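Local coordinates for copper-containing nitrite reductase (Thermus scotoductus, PDB 6HBE), which probably catalyses the reduction of nitrite to nitric oxide, working as a homotrimer that carries type 1 and catalytic copper centres, at residues Leu67-Leu70 with Thr74-Leu77; Cys115-Gly118 with Ala124-Met127; Tyr224-Tyr227 with Asn233-Val236. One frame throughout, in Å; residues are numbered along the deposited sequence.

Contact 1: residues Leu67-Leu70 with Thr74-Leu77; sequences LRNL and THGL. With CU (copper (II) ion), chain N.
The imidazole of H75 meets the N69 amide at its edge: N69 OD1 lies near the ring plane, 3.4 Å from H75 CD2. The two planes are 65° apart and the side chains cross at about a right angle, so amide and ring do not stack. Elsewhere round the imidazole, F44 makes an edge-to-face pair with it and the H125 ring meets it at a steep angle. H75 ND1 binds the copper(II) ion at 2.1 Å, while NE2 is hydrogen-bonded to OD2 of D71, so both ring nitrogens are engaged and rotation of the ring is held from two ends. N69 is fixed in its turn by an Asx turn, OD1 accepting from the backbone N of D71, and by its ND2, which bonds to the backbone oxygens of V73 and V93. With CG anti to the backbone N (chi1 -175°), this amide extends from the strand toward the loop. Its ND2 is 3.5 Å from H75 N, but both are donors and do not bond. Farther along, the contact turns apolar: L67 CD2 packs 3.9 Å from L77 CB and touches the backbone of G76, with F46 of strand 39-46 touching both leucines. The end of strand 62-69 thus backs the loop that supplies the first histidine ligand of a type 1 copper site, an arrangement characteristic of the cupredoxin fold.

Contact 2: residues Cys115-Gly118 with Ala124-Met127; sequences CAPG and AHTM. With CU (copper (II) ion), chain N.
What joins C115 to H125 is a metal ion: the copper(II) ion is bound by C115 SG at 2.1 Å and by H125 ND1 at 2.0 Å. C115 SG and H125 ND1 themselves stand 3.7 Å apart. The sulfur reaches the metal with SG anti to the backbone N of C115 (chi1 -168°), and it approaches the imidazole obliquely. P117 comes in over a face of the same ring. Its CG sits 3.8 Å from the H125 ring centroid and only 12° off the ring normal, a CH-pi contact almost above the ring centre. F44 also stacks on this imidazole, and H125 NE2 is hydrogen-bonded to OE1 of E385, in the plastocyanin-like part of the chain, so the ring is held through its flat surface, its metal-binding nitrogen and its remote nitrogen together. On the backbone side of C115, T126 OG1 lies 3.5 Å from C115 O without bonding to it; the hydroxyl is instead hydrogen-bonded to the backbone O of I122, one turn back in helix 120-126. F269 of a second subunit packs against T126. H75 and Q130 complete the type 1 site, the glutamine standing where many cupredoxins carry an axial methionine. The short copper-sulfur bond is consistent with a covalent thiolate link of the kind that tunes type 1 centres for electron transfer. Because the preceding residue, H114, binds the second copper, C115 probably passes electrons to it, as in other copper nitrite reductases.

Contact 3: residues Tyr224-Tyr227 with Asn233-Val236; sequences YMYY and NLVV
N233 reaches along Y227 from its first carbon to its amide. Its CB packs 4.0 Å from Y227 CB and lies 3.5 Å from Y227 O; with CG anti to its own carbonyl carbon (chi1 -60°), the amide is carried alongside Y227 O. At the tip, N233 ND2 donates to Y227 O over 3.0 Å in a nearly straight bond (172°). The acceptor lies in the amide plane of N233, yet the donor stands 37° above the carbonyl plane of Y227, away from a lone-pair direction. N233 ND2 also bonds to V236 O of the second subunit. Replacing N233 by an alanine would remove the amide and is likely to leave Y227 O and V236 O of the second subunit without their shared donor, letting the hairpin end shift. Backbone bonds continue the pairing: Y227 N gives to N233 O, and M225 and V235 form a hydrogen-bonded antiparallel pair with M225 N to V235 O at 2.8 Å and V235 N to M225 O at 2.9 Å. Y224 with V236 and Y226 with L234 are the non-hydrogen-bonded pairs beside it. On their shared face, L234 CD1 lies 3.7 Å from Y226 CE2 and also touches Y224 CB, coming obliquely to both rings, while V236 CG1 meets the edge of the Y224 ring. The other face carries M225, whose chain bends so that CE is 4.0 Å from V235 CG1, next to W249. The intersubunit bond recurs where V236 O accepts from N233 ND2 of the third subunit, so a single amide ties the hairpin's own strands together and also stitches them to the next copy around the trimer.

Along the chain the three contacts follow in series. Contacts 1 and 2 belong to the first cupredoxin domain, their centres 10 Å apart, and they touch where H75 ND1 lies 3.1 Å from H125 ND1 at the shared copper. H75 sits in the loop that passes from the sheet of strand 62-69 to the sheet of strands 78-79 and 109-114, and C115 follows the latter strand. Contact 3 is a hairpin at the border of a separate sheet, with centres about 35 Å from contact 1 and 31 Å from contact 2. Contacts 1 and 2 thus build the type 1 copper site, while contact 3, remote from it, bonds to both neighbouring subunits.

Contact 1: residues Leu67-Leu70 with Thr74-Leu77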
ATOM      1  N   LEU C  67      33.590   6.595  -8.124  1.00 27.96           N
ATOM      2  CA  LEU C  67      32.791   5.391  -8.062  1.00 26.86           C
ATOM      3  C   LEU C  67      33.544   4.230  -8.652  1.00 27.28           C
ATOM      4  O   LEU C  67      33.948   4.300  -9.822  1.00 30.71           O
ATOM      5  CB  LEU C  67      31.493   5.627  -8.839  1.00 29.00           C
ATOM      6  CG  LEU C  67      30.581   4.408  -9.071  1.00 29.86           C
ATOM      7  CD1 LEU C  67      30.001   3.912  -7.751  1.00 31.10           C
ATOM      8  CD2 LEU C  67      29.463   4.786 -10.042  1.00 32.18           C
ATOM      9  N   ARG C  68      33.659   3.122  -7.929  1.00 25.12           N
ATOM     10  CA  ARG C  68      34.363   1.953  -8.434  1.00 28.32           C
ATOM     11  C   ARG C  68      33.435   0.760  -8.404  1.00 28.20           C
ATOM     12  O   ARG C  68      32.733   0.567  -7.420  1.00 29.59           O
ATOM     13  CB  ARG C  68      35.604   1.598  -7.583  1.00 29.79           C
ATOM     14  CG  ARG C  68      36.606   2.719  -7.422  1.00 32.82           C
ATOM     15  CD  ARG C  68      37.816   2.295  -6.583  1.00 33.45           C
ATOM     16  NE  ARG C  68      38.574   3.473  -6.179  1.00 35.43           N
ATOM     17  CZ  ARG C  68      39.341   4.214  -6.991  1.00 38.78           C
ATOM     18  NH1 ARG C  68      39.526   3.888  -8.275  1.00 38.25           N
ATOM     19  NH2 ARG C  68      39.965   5.291  -6.504  1.00 42.44           N
ATOM     20  N   ASN C  69      33.424  -0.030  -9.478  1.00 27.09           N
ATOM     21  CA  ASN C  69      32.624  -1.245  -9.506  1.00 26.25           C
ATOM     22  C   ASN C  69      33.466  -2.482  -9.231  1.00 27.62           C
ATOM     23  O   ASN C  69      34.222  -2.951 -10.100  1.00 31.06           O
ATOM     24  CB  ASN C  69      31.860  -1.372 -10.834  1.00 26.74           C
ATOM     25  CG  ASN C  69      30.927  -2.570 -10.849  1.00 26.84           C
ATOM     26  OD1 ASN C  69      30.905  -3.376  -9.909  1.00 27.83           O
ATOM     27  ND2 ASN C  69      30.139  -2.692 -11.916  1.00 27.68           N
ATOM     28  N   LEU C  70      33.283  -3.048  -8.047  1.00 27.80           N
ATOM     29  CA  LEU C  70      34.035  -4.185  -7.565  1.00 32.47           C
ATOM     30  C   LEU C  70      33.294  -5.503  -7.775  1.00 33.65           C
ATOM     31  O   LEU C  70      33.823  -6.558  -7.440  1.00 35.03           O
ATOM     32  CB  LEU C  70      34.408  -3.988  -6.083  1.00 36.20           C
ATOM     33  CG  LEU C  70      35.754  -3.315  -5.776  1.00 39.79           C
ATOM     34  CD1 LEU C  70      36.023  -2.057  -6.576  1.00 43.75           C
ATOM     35  CD2 LEU C  70      35.890  -3.033  -4.284  1.00 42.49           C
ATOM     36  N   THR C  74      27.147  -5.053 -13.844  1.00 23.20           N
ATOM     37  CA  THR C  74      27.094  -3.596 -14.025  1.00 24.76           C
ATOM     38  C   THR C  74      26.371  -2.914 -12.865  1.00 25.70           C
ATOM     39  O   THR C  74      25.391  -3.451 -12.394  1.00 26.02           O
ATOM     40  CB  THR C  74      26.386  -3.292 -15.352  1.00 24.96           C
ATOM     41  OG1 THR C  74      27.181  -3.836 -16.418  1.00 28.51           O
ATOM     42  CG2 THR C  74      26.190  -1.810 -15.619  1.00 24.88           C
ATOM     43  N   HIS C  75      26.846  -1.728 -12.463  1.00 25.08           N
ATOM     44  CA  HIS C  75      26.212  -0.900 -11.414  1.00 23.87           C
ATOM     45  C   HIS C  75      26.272   0.549 -11.896  1.00 24.66           C
ATOM     46  O   HIS C  75      26.518   0.805 -13.089  1.00 26.39           O
ATOM     47  CB  HIS C  75      26.925  -1.090 -10.049  1.00 23.93           C
ATOM     48  CG  HIS C  75      26.709  -2.442  -9.448  1.00 22.94           C
ATOM     49  ND1 HIS C  75      25.494  -2.831  -8.932  1.00 24.02           N
ATOM     50  CD2 HIS C  75      27.549  -3.491  -9.272  1.00 23.31           C
ATOM     51  CE1 HIS C  75      25.582  -4.080  -8.503  1.00 21.45           C
ATOM     52  NE2 HIS C  75      26.817  -4.500  -8.694  1.00 23.46           N
ATOM     53  N   GLY C  76      26.024   1.492 -11.008  1.00 22.54           N
ATOM     54  CA  GLY C  76      26.052   2.899 -11.361  1.00 22.48           C
ATOM     55  C   GLY C  76      25.670   3.724 -10.167  1.00 23.27           C
ATOM     56  O   GLY C  76      25.659   3.208  -9.053  1.00 25.86           O
ATOM     57  N   LEU C  77      25.369   5.002 -10.377  1.00 24.67           N
ATOM     58  CA  LEU C  77      24.992   5.892  -9.268  1.00 25.66           C
ATOM     59  C   LEU C  77      24.134   7.074  -9.729  1.00 26.01           C
ATOM     60  O   LEU C  77      24.428   7.733 -10.752  1.00 24.93           O
ATOM     61  CB  LEU C  77      26.256   6.436  -8.575  1.00 24.97           C
ATOM     62  CG  LEU C  77      26.121   7.408  -7.390  1.00 25.42           C
ATOM     63  CD1 LEU C  77      25.595   6.648  -6.175  1.00 25.24           C
ATOM     64  CD2 LEU C  77      27.467   8.062  -7.068  1.00 25.50           C
TER
HETATM   65 CU    CU N 502      23.733  -1.789  -8.733  1.00 24.97          CU

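Contact 2: residues Cys115-Gly118 with Ala124-Met127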
ATOM      1  N   CYS C 115      21.982   3.146  -6.469  1.00 20.27           N
ATOM      2  CA  CYS C 115      22.553   2.595  -7.683  1.00 22.06           C
ATOM      3  C   CYS C 115      21.677   2.978  -8.885  1.00 22.04           C
ATOM      4  O   CYS C 115      20.449   3.030  -8.763  1.00 23.53           O
ATOM      5  CB  CYS C 115      22.661   1.058  -7.620  1.00 23.11           C
ATOM      6  SG  CYS C 115      23.677   0.338  -8.977  1.00 23.85           S
ATOM      7  N   ALA C 116      22.315   3.220 -10.036  1.00 22.20           N
ATOM      8  CA  ALA C 116      21.610   3.499 -11.285  1.00 22.26           C
ATOM      9  C   ALA C 116      22.394   2.922 -12.485  1.00 24.29           C
ATOM     10  O   ALA C 116      23.035   3.665 -13.230  1.00 26.11           O
ATOM     11  CB  ALA C 116      21.406   5.004 -11.419  1.00 23.31           C
ATOM     12  N   PRO C 117      22.341   1.589 -12.681  1.00 23.65           N
ATOM     13  CA  PRO C 117      22.865   1.008 -13.929  1.00 24.28           C
ATOM     14  C   PRO C 117      22.217   1.674 -15.134  1.00 25.73           C
ATOM     15  O   PRO C 117      22.908   1.941 -16.129  1.00 27.08           O
ATOM     16  CB  PRO C 117      22.483  -0.474 -13.829  1.00 24.67           C
ATOM     17  CG  PRO C 117      21.997  -0.683 -12.410  1.00 24.76           C
ATOM     18  CD  PRO C 117      21.503   0.622 -11.935  1.00 24.40           C
ATOM     19  N   GLY C 118      20.918   1.998 -14.999  1.00 23.81           N
ATOM     20  CA  GLY C 118      20.093   2.554 -16.048  1.00 24.78           C
ATOM     21  C   GLY C 118      18.874   1.663 -16.207  1.00 23.52           C
ATOM     22  O   GLY C 118      18.884   0.477 -15.817  1.00 22.30           O
ATOM     23  N   ALA C 124      15.462  -2.275  -9.838  1.00 21.14           N
ATOM     24  CA  ALA C 124      15.803  -3.624  -9.338  1.00 20.71           C
ATOM     25  C   ALA C 124      16.989  -3.630  -8.357  1.00 20.66           C
ATOM     26  O   ALA C 124      16.947  -4.318  -7.322  1.00 22.65           O
ATOM     27  CB  ALA C 124      16.050  -4.600 -10.487  1.00 21.12           C
ATOM     28  N   HIS C 125      18.015  -2.839  -8.630  1.00 21.03           N
ATOM     29  CA  HIS C 125      19.189  -2.778  -7.713  1.00 23.03           C
ATOM     30  C   HIS C 125      18.922  -2.012  -6.420  1.00 22.82           C
ATOM     31  O   HIS C 125      19.431  -2.381  -5.361  1.00 23.71           O
ATOM     32  CB  HIS C 125      20.419  -2.165  -8.400  1.00 25.32           C
ATOM     33  CG  HIS C 125      21.071  -3.072  -9.391  1.00 26.80           C
ATOM     34  ND1 HIS C 125      22.440  -3.104  -9.571  1.00 28.54           N
ATOM     35  CD2 HIS C 125      20.553  -3.969 -10.260  1.00 28.24           C
ATOM     36  CE1 HIS C 125      22.732  -3.972 -10.531  1.00 27.89           C
ATOM     37  NE2 HIS C 125      21.609  -4.516 -10.958  1.00 29.79           N
ATOM     38  N   THR C 126      18.169  -0.919  -6.499  1.00 23.25           N
ATOM     39  CA  THR C 126      17.893  -0.103  -5.302  1.00 23.67           C
ATOM     40  C   THR C 126      17.178  -0.938  -4.244  1.00 23.95           C
ATOM     41  O   THR C 126      17.562  -0.960  -3.044  1.00 23.43           O
ATOM     42  CB  THR C 126      17.133   1.173  -5.668  1.00 24.43           C
ATOM     43  OG1 THR C 126      17.971   2.012  -6.482  1.00 22.85           O
ATOM     44  CG2 THR C 126      16.709   1.947  -4.410  1.00 23.52           C
ATOM     45  N   MET C 127      16.206  -1.712  -4.671  1.00 22.71           N
ATOM     46  CA  MET C 127      15.478  -2.577  -3.719  1.00 24.49           C
ATOM     47  C   MET C 127      16.306  -3.694  -3.089  1.00 24.51           C
ATOM     48  O   MET C 127      15.900  -4.235  -2.062  1.00 22.73           O
ATOM     49  CB  MET C 127      14.158  -3.095  -4.293  1.00 27.50           C
ATOM     50  CG  MET C 127      14.235  -4.036  -5.456  1.00 27.94           C
ATOM     51  SD  MET C 127      14.774  -5.677  -4.995  1.00 31.94           S
ATOM     52  CE  MET C 127      13.676  -6.219  -3.753  1.00 30.59           C
TER
HETATM   53 CU    CU N 502      23.733  -1.789  -8.733  1.00 24.97          CU

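Contact 3: residues Tyr224-Tyr227 with Asn233-Val236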
ATOM      1  N   TYR C 224      10.031  22.302  15.245  1.00 21.21           N
ATOM      2  CA  TYR C 224      10.220  22.822  13.882  1.00 24.15           C
ATOM      3  C   TYR C 224      10.654  21.685  12.959  1.00 22.12           C
ATOM      4  O   TYR C 224      11.512  20.918  13.329  1.00 23.68           O
ATOM      5  CB  TYR C 224      11.315  23.903  13.842  1.00 25.11           C
ATOM      6  CG  TYR C 224      11.176  25.030  14.853  1.00 27.67           C
ATOM      7  CD1 TYR C 224       9.989  25.757  14.974  1.00 29.60           C
ATOM      8  CD2 TYR C 224      12.265  25.408  15.658  1.00 30.16           C
ATOM      9  CE1 TYR C 224       9.859  26.797  15.910  1.00 31.07           C
ATOM     10  CE2 TYR C 224      12.150  26.452  16.600  1.00 31.30           C
ATOM     11  CZ  TYR C 224      10.947  27.137  16.723  1.00 32.57           C
ATOM     12  OH  TYR C 224      10.848  28.174  17.638  1.00 34.58           O
ATOM     13  N   MET C 225      10.096  21.620  11.753  1.00 22.74           N
ATOM     14  CA  MET C 225      10.505  20.655  10.734  1.00 22.44           C
ATOM     15  C   MET C 225      10.680  21.360   9.393  1.00 21.68           C
ATOM     16  O   MET C 225       9.985  22.307   9.108  1.00 21.47           O
ATOM     17  CB  MET C 225       9.474  19.533  10.568  1.00 23.11           C
ATOM     18  CG  MET C 225       8.842  19.045  11.844  1.00 23.34           C
ATOM     19  SD  MET C 225       7.963  17.477  11.708  1.00 24.31           S
ATOM     20  CE  MET C 225       6.780  17.855  10.425  1.00 22.50           C
ATOM     21  N   TYR C 226      11.584  20.842   8.569  1.00 21.11           N
ATOM     22  CA  TYR C 226      11.906  21.428   7.277  1.00 21.99           C
ATOM     23  C   TYR C 226      11.797  20.361   6.197  1.00 20.19           C
ATOM     24  O   TYR C 226      12.600  19.424   6.168  1.00 20.55           O
ATOM     25  CB  TYR C 226      13.313  22.039   7.328  1.00 22.33           C
ATOM     26  CG  TYR C 226      13.501  22.954   8.522  1.00 24.14           C
ATOM     27  CD1 TYR C 226      13.947  22.453   9.749  1.00 25.67           C
ATOM     28  CD2 TYR C 226      13.220  24.319   8.434  1.00 23.71           C
ATOM     29  CE1 TYR C 226      14.100  23.292  10.857  1.00 27.01           C
ATOM     30  CE2 TYR C 226      13.373  25.158   9.529  1.00 25.38           C
ATOM     31  CZ  TYR C 226      13.814  24.656  10.730  1.00 27.17           C
ATOM     32  OH  TYR C 226      13.968  25.484  11.822  1.00 30.21           O
ATOM     33  N   TYR C 227      10.811  20.488   5.320  1.00 19.53           N
ATOM     34  CA  TYR C 227      10.617  19.521   4.228  1.00 21.13           C
ATOM     35  C   TYR C 227      11.801  19.578   3.236  1.00 20.03           C
ATOM     36  O   TYR C 227      12.230  20.674   2.831  1.00 19.24           O
ATOM     37  CB  TYR C 227       9.278  19.716   3.532  1.00 22.46           C
ATOM     38  CG  TYR C 227       8.907  18.676   2.446  1.00 23.65           C
ATOM     39  CD1 TYR C 227       8.823  17.306   2.730  1.00 26.50           C
ATOM     40  CD2 TYR C 227       8.608  19.078   1.146  1.00 27.31           C
ATOM     41  CE1 TYR C 227       8.471  16.380   1.739  1.00 28.46           C
ATOM     42  CE2 TYR C 227       8.240  18.172   0.151  1.00 28.36           C
ATOM     43  CZ  TYR C 227       8.166  16.820   0.443  1.00 30.15           C
ATOM     44  OH  TYR C 227       7.820  15.948  -0.597  1.00 33.12           O
ATOM     45  N   ASN C 233      11.238  25.644   4.002  1.00 25.53           N
ATOM     46  CA  ASN C 233      10.029  24.817   4.005  1.00 24.22           C
ATOM     47  C   ASN C 233       9.592  24.415   5.443  1.00 24.38           C
ATOM     48  O   ASN C 233       9.494  23.206   5.777  1.00 22.35           O
ATOM     49  CB  ASN C 233      10.269  23.556   3.160  1.00 21.98           C
ATOM     50  CG  ASN C 233      10.607  23.844   1.699  1.00 23.52           C
ATOM     51  OD1 ASN C 233      10.166  24.822   1.104  1.00 24.00           O
ATOM     52  ND2 ASN C 233      11.363  22.947   1.098  1.00 22.63           N
ATOM     53  N   LEU C 234       9.289  25.425   6.266  1.00 23.03           N
ATOM     54  CA  LEU C 234       9.021  25.246   7.701  1.00 23.89           C
ATOM     55  C   LEU C 234       7.582  24.803   8.030  1.00 24.39           C
ATOM     56  O   LEU C 234       6.626  25.365   7.519  1.00 24.23           O
ATOM     57  CB  LEU C 234       9.317  26.550   8.466  1.00 25.72           C
ATOM     58  CG  LEU C 234       9.019  26.601   9.981  1.00 24.29           C
ATOM     59  CD1 LEU C 234       9.913  25.638  10.745  1.00 24.85           C
ATOM     60  CD2 LEU C 234       9.205  28.022  10.504  1.00 26.76           C
ATOM     61  N   VAL C 235       7.467  23.781   8.891  1.00 23.67           N
ATOM     62  CA  VAL C 235       6.225  23.277   9.455  1.00 22.98           C
ATOM     63  C   VAL C 235       6.457  23.256  10.958  1.00 22.57           C
ATOM     64  O   VAL C 235       7.548  22.841  11.397  1.00 23.43           O
ATOM     65  CB  VAL C 235       5.981  21.814   8.952  1.00 24.73           C
ATOM     66  CG1 VAL C 235       4.740  21.192   9.589  1.00 25.71           C
ATOM     67  CG2 VAL C 235       5.894  21.777   7.433  1.00 26.31           C
ATOM     68  N   VAL C 236       5.483  23.704  11.757  1.00 21.79           N
ATOM     69  CA  VAL C 236       5.664  23.752  13.210  1.00 22.84           C
ATOM     70  C   VAL C 236       4.688  22.848  13.974  1.00 21.70           C
ATOM     71  O   VAL C 236       3.557  22.619  13.529  1.00 20.41           O
ATOM     72  CB  VAL C 236       5.583  25.204  13.767  1.00 26.13           C
ATOM     73  CG1 VAL C 236       6.480  26.134  12.965  1.00 27.46           C
ATOM     74  CG2 VAL C 236       4.169  25.753  13.766  1.00 28.39           C
TER